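Long-range contacts in dTDP-4-amino-4,6-dideoxyglucose formyltransferase (Shewanella sp. FDAARGOS_354, PDB 6V2T), which probably transfers a formyl group from a folate cofactor to the amino group of dTDP-4-amino-4,6-dideoxyglucose, a reaction linked to lipopolysaccharide O-antigen synthesis: residues D48-D56 and H189-N197; I135-H146 and I157-I165. One frame throughout, in Å; residues are numbered along the deposited sequence.

Contact 1 of 2, residues D48-D56 and H189-N197; sequences DKFQSVTFD and HLADLVFAN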
# COMPACT_ATOMS: atom_id res chain seq x y z
N ASP B 48 -41.28 12.85 -9.84
CA ASP B 48 -42.53 12.64 -10.64
C ASP B 48 -43.21 11.32 -10.21
O ASP B 48 -44.35 11.09 -10.65
CB ASP B 48 -42.23 12.64 -12.14
CG ASP B 48 -41.26 11.56 -12.61
OD1 ASP B 48 -40.32 11.25 -11.85
OD2 ASP B 48 -41.45 11.04 -13.73
N LYS B 49 -42.52 10.48 -9.44
CA LYS B 49 -43.03 9.17 -8.95
C LYS B 49 -43.45 9.31 -7.50
O LYS B 49 -44.15 8.41 -7.02
CB LYS B 49 -41.95 8.08 -9.03
CG LYS B 49 -41.19 7.96 -10.34
CD LYS B 49 -41.67 6.84 -11.22
CE LYS B 49 -40.68 6.46 -12.29
NZ LYS B 49 -40.56 4.99 -12.40
N PHE B 50 -43.03 10.38 -6.82
CA PHE B 50 -43.04 10.48 -5.34
C PHE B 50 -43.82 11.70 -4.88
O PHE B 50 -43.61 12.15 -3.74
CB PHE B 50 -41.61 10.52 -4.78
CG PHE B 50 -40.82 9.24 -4.95
CD1 PHE B 50 -39.48 9.27 -5.31
CD2 PHE B 50 -41.40 7.99 -4.76
CE1 PHE B 50 -38.75 8.10 -5.47
CE2 PHE B 50 -40.67 6.83 -4.92
CZ PHE B 50 -39.34 6.87 -5.29
N GLN B 51 -44.75 12.16 -5.73
CA GLN B 51 -45.75 13.21 -5.41
C GLN B 51 -46.29 12.97 -4.00
O GLN B 51 -46.33 13.94 -3.22
CB GLN B 51 -46.88 13.21 -6.44
CG GLN B 51 -47.20 14.57 -7.03
CD GLN B 51 -46.11 15.12 -7.91
OE1 GLN B 51 -46.00 16.33 -8.12
NE2 GLN B 51 -45.28 14.23 -8.44
N SER B 52 -46.67 11.73 -3.67
CA SER B 52 -47.40 11.39 -2.42
C SER B 52 -46.52 10.58 -1.44
O SER B 52 -47.10 10.00 -0.49
CB SER B 52 -48.67 10.65 -2.71
OG SER B 52 -49.38 11.24 -3.80
N VAL B 53 -45.19 10.58 -1.62
CA VAL B 53 -44.25 9.91 -0.67
C VAL B 53 -43.32 10.96 -0.07
O VAL B 53 -42.66 11.64 -0.87
CB VAL B 53 -43.44 8.81 -1.36
CG1 VAL B 53 -42.61 8.02 -0.35
CG2 VAL B 53 -44.32 7.88 -2.19
N THR B 54 -43.23 11.10 1.26
CA THR B 54 -42.13 11.89 1.88
C THR B 54 -41.13 10.98 2.61
O THR B 54 -41.54 10.11 3.43
CB THR B 54 -42.64 13.05 2.74
OG1 THR B 54 -43.22 12.56 3.94
CG2 THR B 54 -43.66 13.88 1.99
N PHE B 55 -39.85 11.24 2.32
CA PHE B 55 -38.66 10.55 2.88
C PHE B 55 -38.06 11.37 4.01
O PHE B 55 -37.73 12.56 3.80
CB PHE B 55 -37.64 10.37 1.77
CG PHE B 55 -38.11 9.46 0.67
CD1 PHE B 55 -37.93 8.10 0.77
CD2 PHE B 55 -38.74 9.97 -0.45
CE1 PHE B 55 -38.35 7.27 -0.25
CE2 PHE B 55 -39.18 9.13 -1.46
CZ PHE B 55 -38.98 7.79 -1.36
N ASP B 56 -37.96 10.77 5.19
CA ASP B 56 -37.21 11.27 6.37
C ASP B 56 -35.92 10.47 6.50
O ASP B 56 -35.94 9.28 6.15
CB ASP B 56 -38.02 11.14 7.65
CG ASP B 56 -39.22 12.07 7.66
OD1 ASP B 56 -39.26 12.93 6.80
OD2 ASP B 56 -40.06 11.90 8.53
N HIS B 189 -34.62 0.51 -8.89
CA HIS B 189 -35.61 -0.17 -7.99
C HIS B 189 -36.01 0.63 -6.76
O HIS B 189 -36.83 0.08 -5.99
CB HIS B 189 -35.09 -1.54 -7.57
CG HIS B 189 -34.93 -2.46 -8.72
ND1 HIS B 189 -35.95 -2.68 -9.62
CD2 HIS B 189 -33.89 -3.22 -9.13
CE1 HIS B 189 -35.54 -3.55 -10.54
NE2 HIS B 189 -34.29 -3.91 -10.25
N LEU B 190 -35.56 1.86 -6.54
CA LEU B 190 -35.99 2.57 -5.31
C LEU B 190 -37.52 2.71 -5.34
O LEU B 190 -38.14 2.37 -4.36
CB LEU B 190 -35.29 3.92 -5.18
CG LEU B 190 -35.76 4.75 -3.98
CD1 LEU B 190 -35.44 4.05 -2.67
CD2 LEU B 190 -35.15 6.14 -4.00
N ALA B 191 -38.12 3.20 -6.44
CA ALA B 191 -39.59 3.37 -6.57
C ALA B 191 -40.26 2.01 -6.35
O ALA B 191 -41.25 1.96 -5.60
CB ALA B 191 -39.95 3.93 -7.94
N ASP B 192 -39.73 0.97 -6.99
CA ASP B 192 -40.23 -0.42 -6.93
C ASP B 192 -40.30 -0.87 -5.47
O ASP B 192 -41.32 -1.46 -5.10
CB ASP B 192 -39.35 -1.38 -7.72
CG ASP B 192 -39.47 -1.28 -9.23
OD1 ASP B 192 -40.50 -0.76 -9.69
OD2 ASP B 192 -38.54 -1.74 -9.91
N LEU B 193 -39.26 -0.59 -4.68
CA LEU B 193 -39.17 -0.96 -3.24
C LEU B 193 -40.27 -0.26 -2.47
O LEU B 193 -41.01 -0.89 -1.67
CB LEU B 193 -37.83 -0.49 -2.65
CG LEU B 193 -36.61 -1.28 -3.10
CD1 LEU B 193 -35.36 -0.74 -2.40
CD2 LEU B 193 -36.83 -2.77 -2.83
N VAL B 194 -40.35 1.05 -2.67
CA VAL B 194 -41.36 1.89 -1.99
C VAL B 194 -42.77 1.36 -2.29
O VAL B 194 -43.54 1.31 -1.33
CB VAL B 194 -41.22 3.37 -2.38
CG1 VAL B 194 -42.34 4.18 -1.78
CG2 VAL B 194 -39.86 3.93 -1.98
N PHE B 195 -43.09 0.99 -3.54
CA PHE B 195 -44.48 0.69 -4.01
C PHE B 195 -44.73 -0.83 -4.08
O PHE B 195 -45.76 -1.24 -4.65
CB PHE B 195 -44.76 1.37 -5.36
CG PHE B 195 -44.68 2.87 -5.30
CD1 PHE B 195 -45.30 3.57 -4.28
CD2 PHE B 195 -43.93 3.58 -6.23
CE1 PHE B 195 -45.20 4.95 -4.19
CE2 PHE B 195 -43.80 4.96 -6.12
CZ PHE B 195 -44.45 5.64 -5.12
N ALA B 196 -43.81 -1.62 -3.52
CA ALA B 196 -43.86 -3.10 -3.42
C ALA B 196 -44.06 -3.73 -4.80
O ALA B 196 -44.74 -4.77 -4.91
CB ALA B 196 -44.93 -3.53 -2.46
N ASN B 197 -43.43 -3.14 -5.81
CA ASN B 197 -43.38 -3.74 -7.15
C ASN B 197 -42.19 -4.71 -7.17
O ASN B 197 -41.15 -4.36 -7.76
CB ASN B 197 -43.29 -2.66 -8.22
CG ASN B 197 -43.41 -3.25 -9.60
OD1 ASN B 197 -43.89 -4.37 -9.75
ND2 ASN B 197 -42.90 -2.52 -10.58
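Phe-50 has the most surface buried in this contact, and its ring enters with the far end leading: CZ lies 3.7 Å from CA of Ala-191, near the ring plane, and meets the methyl of the same residue slightly farther off. With chi1 at -67°, CG stands beside the backbone N and opposite the carbonyl carbon, which carries the ring to the helix although the residue itself sits in a loop. CE2 of Phe-55 lies over one face near the rim, and CB of Lys-49 lies over the centre of the other.

Phe-195, the first residue to leave helical phi/psi, points its side chain toward 48-56. Its ring and that of Phe-50 are inclined at 40° with centroids 5.9 Å apart, neither a stack nor a T-shape. Lys-49 O lies 3.4 Å from CZ of Phe-195, at the ring edge and near its plane, where the positive ring rim probably suits a carbonyl oxygen. CE1 of Phe-195 also rests 3.7 Å from CG2 of Val-53. The type I turn from Phe-50 to Val-53, closed by Val-53 N to Phe-50 O at 3.1 Å, brings these partners together.

Val-194 divides its branches: CG1 reaches CG1 of Val-53 at 4.1 Å, while CG2 meets the edge of Phe-55 at CZ, 4.0 Å away. No hydrogen bond crosses the interface; the side-chain contacts are apolar. They pack the end of helix 171-194 against the start of strand 53-60, beside strand 24-30 and helix 33-45, while Arg-113 bonds the helix-end carbonyls of Leu-193 and Val-194.

Contact 2 of 2, residues I135-H146 and I157-I165; sequences IINKKPVGCTIH and ILFQKEVPI. With EDO (1,2-ethanediol), chain I.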
# COMPACT_ATOMS: atom_id res chain seq x y z
N ILE B 135 -13.05 -12.45 -0.53
CA ILE B 135 -11.73 -12.43 -1.22
C ILE B 135 -11.00 -13.70 -0.81
O ILE B 135 -10.30 -14.29 -1.64
CB ILE B 135 -10.93 -11.15 -0.91
CG1 ILE B 135 -11.40 -10.00 -1.80
CG2 ILE B 135 -9.42 -11.39 -1.02
CD1 ILE B 135 -11.00 -8.57 -1.31
N ILE B 136 -11.15 -14.07 0.45
CA ILE B 136 -10.52 -15.24 1.07
C ILE B 136 -11.27 -16.53 0.72
O ILE B 136 -10.58 -17.48 0.31
CB ILE B 136 -10.43 -15.06 2.58
CG1 ILE B 136 -9.53 -13.86 2.94
CG2 ILE B 136 -9.93 -16.33 3.23
CD1 ILE B 136 -9.74 -13.39 4.35
N ASN B 137 -12.60 -16.58 0.91
CA ASN B 137 -13.31 -17.90 0.84
C ASN B 137 -13.96 -18.11 -0.53
O ASN B 137 -14.62 -19.12 -0.69
CB ASN B 137 -14.30 -18.09 1.99
CG ASN B 137 -15.47 -17.14 2.00
OD1 ASN B 137 -15.93 -16.61 0.97
ND2 ASN B 137 -15.99 -16.95 3.20
N LYS B 138 -13.85 -17.16 -1.46
CA LYS B 138 -14.24 -17.28 -2.88
C LYS B 138 -15.75 -17.42 -3.05
O LYS B 138 -16.18 -17.55 -4.22
CB LYS B 138 -13.51 -18.47 -3.52
CG LYS B 138 -12.01 -18.49 -3.28
CD LYS B 138 -11.28 -17.18 -3.63
CE LYS B 138 -9.82 -17.15 -3.20
NZ LYS B 138 -9.19 -15.88 -3.62
N LYS B 139 -16.54 -17.29 -1.98
CA LYS B 139 -18.00 -17.13 -2.09
C LYS B 139 -18.33 -15.85 -2.87
O LYS B 139 -17.57 -14.88 -2.88
CB LYS B 139 -18.63 -17.16 -0.70
CG LYS B 139 -18.54 -18.51 0.02
CD LYS B 139 -19.15 -18.45 1.38
CE LYS B 139 -18.91 -19.65 2.26
NZ LYS B 139 -19.44 -20.88 1.63
N PRO B 140 -19.48 -15.80 -3.57
CA PRO B 140 -19.89 -14.60 -4.28
C PRO B 140 -20.09 -13.37 -3.38
O PRO B 140 -20.42 -13.49 -2.22
CB PRO B 140 -21.26 -14.94 -4.90
CG PRO B 140 -21.37 -16.45 -4.82
CD PRO B 140 -20.46 -16.90 -3.71
N VAL B 141 -20.02 -12.20 -3.98
CA VAL B 141 -20.34 -10.92 -3.29
C VAL B 141 -21.09 -10.05 -4.29
O VAL B 141 -21.09 -10.37 -5.51
CB VAL B 141 -19.05 -10.24 -2.78
CG1 VAL B 141 -18.31 -9.52 -3.89
CG2 VAL B 141 -19.30 -9.29 -1.61
N GLY B 142 -21.76 -9.03 -3.78
CA GLY B 142 -22.53 -8.07 -4.57
C GLY B 142 -23.39 -7.26 -3.62
O GLY B 142 -22.95 -7.06 -2.49
N CYS B 143 -24.57 -6.85 -4.07
CA CYS B 143 -25.56 -6.10 -3.29
C CYS B 143 -26.83 -6.94 -3.24
O CYS B 143 -27.23 -7.51 -4.29
CB CYS B 143 -25.85 -4.73 -3.90
SG CYS B 143 -27.13 -3.83 -2.99
N THR B 144 -27.45 -6.97 -2.06
CA THR B 144 -28.77 -7.62 -1.82
C THR B 144 -29.72 -6.58 -1.19
O THR B 144 -29.37 -5.95 -0.12
CB THR B 144 -28.64 -8.87 -0.94
OG1 THR B 144 -27.68 -9.79 -1.46
CG2 THR B 144 -29.98 -9.56 -0.79
N ILE B 145 -30.87 -6.39 -1.81
CA ILE B 145 -32.01 -5.65 -1.19
C ILE B 145 -33.02 -6.69 -0.73
O ILE B 145 -33.51 -7.48 -1.60
CB ILE B 145 -32.61 -4.64 -2.18
CG1 ILE B 145 -31.53 -3.71 -2.71
CG2 ILE B 145 -33.72 -3.86 -1.49
CD1 ILE B 145 -32.06 -2.63 -3.63
N HIS B 146 -33.27 -6.76 0.58
CA HIS B 146 -34.07 -7.86 1.18
C HIS B 146 -35.00 -7.31 2.25
O HIS B 146 -34.71 -6.24 2.84
CB HIS B 146 -33.11 -8.95 1.68
CG HIS B 146 -32.26 -8.52 2.83
ND1 HIS B 146 -32.67 -8.68 4.14
CD2 HIS B 146 -31.05 -7.96 2.90
CE1 HIS B 146 -31.73 -8.22 4.95
NE2 HIS B 146 -30.74 -7.78 4.23
N ILE B 157 -35.13 -12.06 -0.35
CA ILE B 157 -34.42 -11.26 -1.38
C ILE B 157 -35.47 -10.64 -2.30
O ILE B 157 -36.33 -11.39 -2.82
CB ILE B 157 -33.40 -12.13 -2.13
CG1 ILE B 157 -32.38 -12.71 -1.14
CG2 ILE B 157 -32.73 -11.33 -3.23
CD1 ILE B 157 -31.46 -13.69 -1.76
N LEU B 158 -35.40 -9.32 -2.46
CA LEU B 158 -36.24 -8.55 -3.42
C LEU B 158 -35.47 -8.35 -4.74
O LEU B 158 -36.01 -8.66 -5.84
CB LEU B 158 -36.61 -7.23 -2.74
CG LEU B 158 -37.32 -7.37 -1.40
CD1 LEU B 158 -37.89 -6.05 -0.90
CD2 LEU B 158 -38.45 -8.40 -1.50
N PHE B 159 -34.25 -7.82 -4.66
CA PHE B 159 -33.36 -7.60 -5.82
C PHE B 159 -31.95 -7.92 -5.38
O PHE B 159 -31.64 -7.60 -4.21
CB PHE B 159 -33.43 -6.15 -6.28
CG PHE B 159 -34.81 -5.72 -6.67
CD1 PHE B 159 -35.34 -6.03 -7.91
CD2 PHE B 159 -35.59 -5.03 -5.77
CE1 PHE B 159 -36.63 -5.63 -8.25
CE2 PHE B 159 -36.89 -4.66 -6.10
CZ PHE B 159 -37.40 -4.94 -7.35
N GLN B 160 -31.12 -8.50 -6.24
CA GLN B 160 -29.68 -8.63 -5.91
C GLN B 160 -28.87 -8.72 -7.19
O GLN B 160 -29.41 -9.19 -8.23
CB GLN B 160 -29.44 -9.79 -4.93
CG GLN B 160 -29.50 -11.16 -5.54
CD GLN B 160 -29.18 -12.27 -4.56
OE1 GLN B 160 -29.32 -13.43 -4.89
NE2 GLN B 160 -28.73 -11.94 -3.34
N LYS B 161 -27.61 -8.31 -7.11
CA LYS B 161 -26.65 -8.40 -8.24
C LYS B 161 -25.26 -8.72 -7.72
O LYS B 161 -24.78 -8.04 -6.81
CB LYS B 161 -26.70 -7.11 -9.06
CG LYS B 161 -25.88 -7.19 -10.35
CD LYS B 161 -26.18 -6.12 -11.40
CE LYS B 161 -27.10 -5.01 -10.93
NZ LYS B 161 -27.21 -3.89 -11.90
N GLU B 162 -24.67 -9.76 -8.28
CA GLU B 162 -23.30 -10.22 -8.00
C GLU B 162 -22.35 -9.23 -8.67
O GLU B 162 -22.71 -8.64 -9.70
CB GLU B 162 -23.11 -11.63 -8.52
CG GLU B 162 -21.68 -12.11 -8.37
CD GLU B 162 -21.47 -13.60 -8.52
OE1 GLU B 162 -22.41 -14.27 -8.97
OE2 GLU B 162 -20.39 -14.10 -8.12
N VAL B 163 -21.21 -9.00 -8.04
CA VAL B 163 -20.10 -8.25 -8.67
C VAL B 163 -18.92 -9.21 -8.68
O VAL B 163 -18.79 -10.07 -7.79
CB VAL B 163 -19.79 -6.90 -7.98
CG1 VAL B 163 -21.05 -6.11 -7.71
CG2 VAL B 163 -18.99 -7.08 -6.72
N PRO B 164 -18.10 -9.13 -9.75
CA PRO B 164 -16.93 -9.98 -9.87
C PRO B 164 -15.87 -9.55 -8.85
O PRO B 164 -15.88 -8.39 -8.43
CB PRO B 164 -16.46 -9.74 -11.32
CG PRO B 164 -16.92 -8.33 -11.62
CD PRO B 164 -18.22 -8.16 -10.85
N ILE B 165 -15.07 -10.51 -8.42
CA ILE B 165 -13.81 -10.29 -7.67
C ILE B 165 -12.64 -10.73 -8.55
O ILE B 165 -12.64 -11.89 -8.99
CB ILE B 165 -13.81 -11.06 -6.35
CG1 ILE B 165 -15.01 -10.66 -5.49
CG2 ILE B 165 -12.49 -10.83 -5.61
CD1 ILE B 165 -15.03 -11.32 -4.16
C1 EDO I . -10.26 -13.74 -6.89
O1 EDO I . -10.18 -13.51 -5.49
C2 EDO I . -10.50 -15.18 -7.12
O2 EDO I . -9.57 -15.96 -6.36
O HOH W 1 -18.77 -12.43 -6.75
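The amide of Gln-160 turns its edge to Thr-144: NE2 donates to OG1 at 3.0 Å, with the hydroxyl only 6° out of the amide plane, although the hydrogen bond is bent. The extended side chain lies alongside that of Thr-144, pointing the same way. NE2 also bonds Asn-122 O, and OG1 is held further by Gly-120 O and Asn-122 N. On this face of the sheet, CB of His-146 packs 4.1 Å from CA of Ile-157. Its imidazole leads away; chi1 of 67° sets CG between the backbone N and the carbonyl carbon, and NE2 bonds Asn-116 OD1.

The backbones form an antiparallel ladder at 165°. Cys-143 and Lys-161 make a hydrogen-bonded pair, exchanging N-H to O bonds, whereas Gly-142 brings its CA 3.2 Å from Lys-161 O in a CA-H...O contact. At the far end Ile-145 O accepts from both Leu-158 N (2.8 Å) and Phe-159 N (3.2 Å), a classic beta bulge where the strand turns a corner.

On the opposite face from Thr-144, CG1 of Val-141 meets Val-163 CG2 and Ile-165 CD1, each at 3.8 Å.

The chemistry is thus mostly backbone pairing along the hairpin, with one amide-hydroxyl bond across the strands whose two ends also bond the loop at Gly-120 and Asn-122. Hydrogen bonds at both ring nitrogens of His-146 probably hold the imidazole's rotation beside the bound folic acid.

Helix 171-194, which follows strand 157-163 in the chain, carries the connection between the two contacts. Their centres are 25 Å apart, yet their segments touch: the ring of His-189 stacks on that of Phe-159, with CE1 of the first 3.3 Å from CE1 of the second, and Leu-193 CD2 lies 3.6 Å from Ile-145 CG2. Both reach the same seven-stranded sheet, contact 1 through strand 53-60 and contact 2 through its antiparallel end. Contact 2 is nested within the chain loop that contact 1 closes. It adjoins the folic acid, about 3 Å from the His-146 side chain, whereas the nucleotide sugar lies about 9 Å from that side chain.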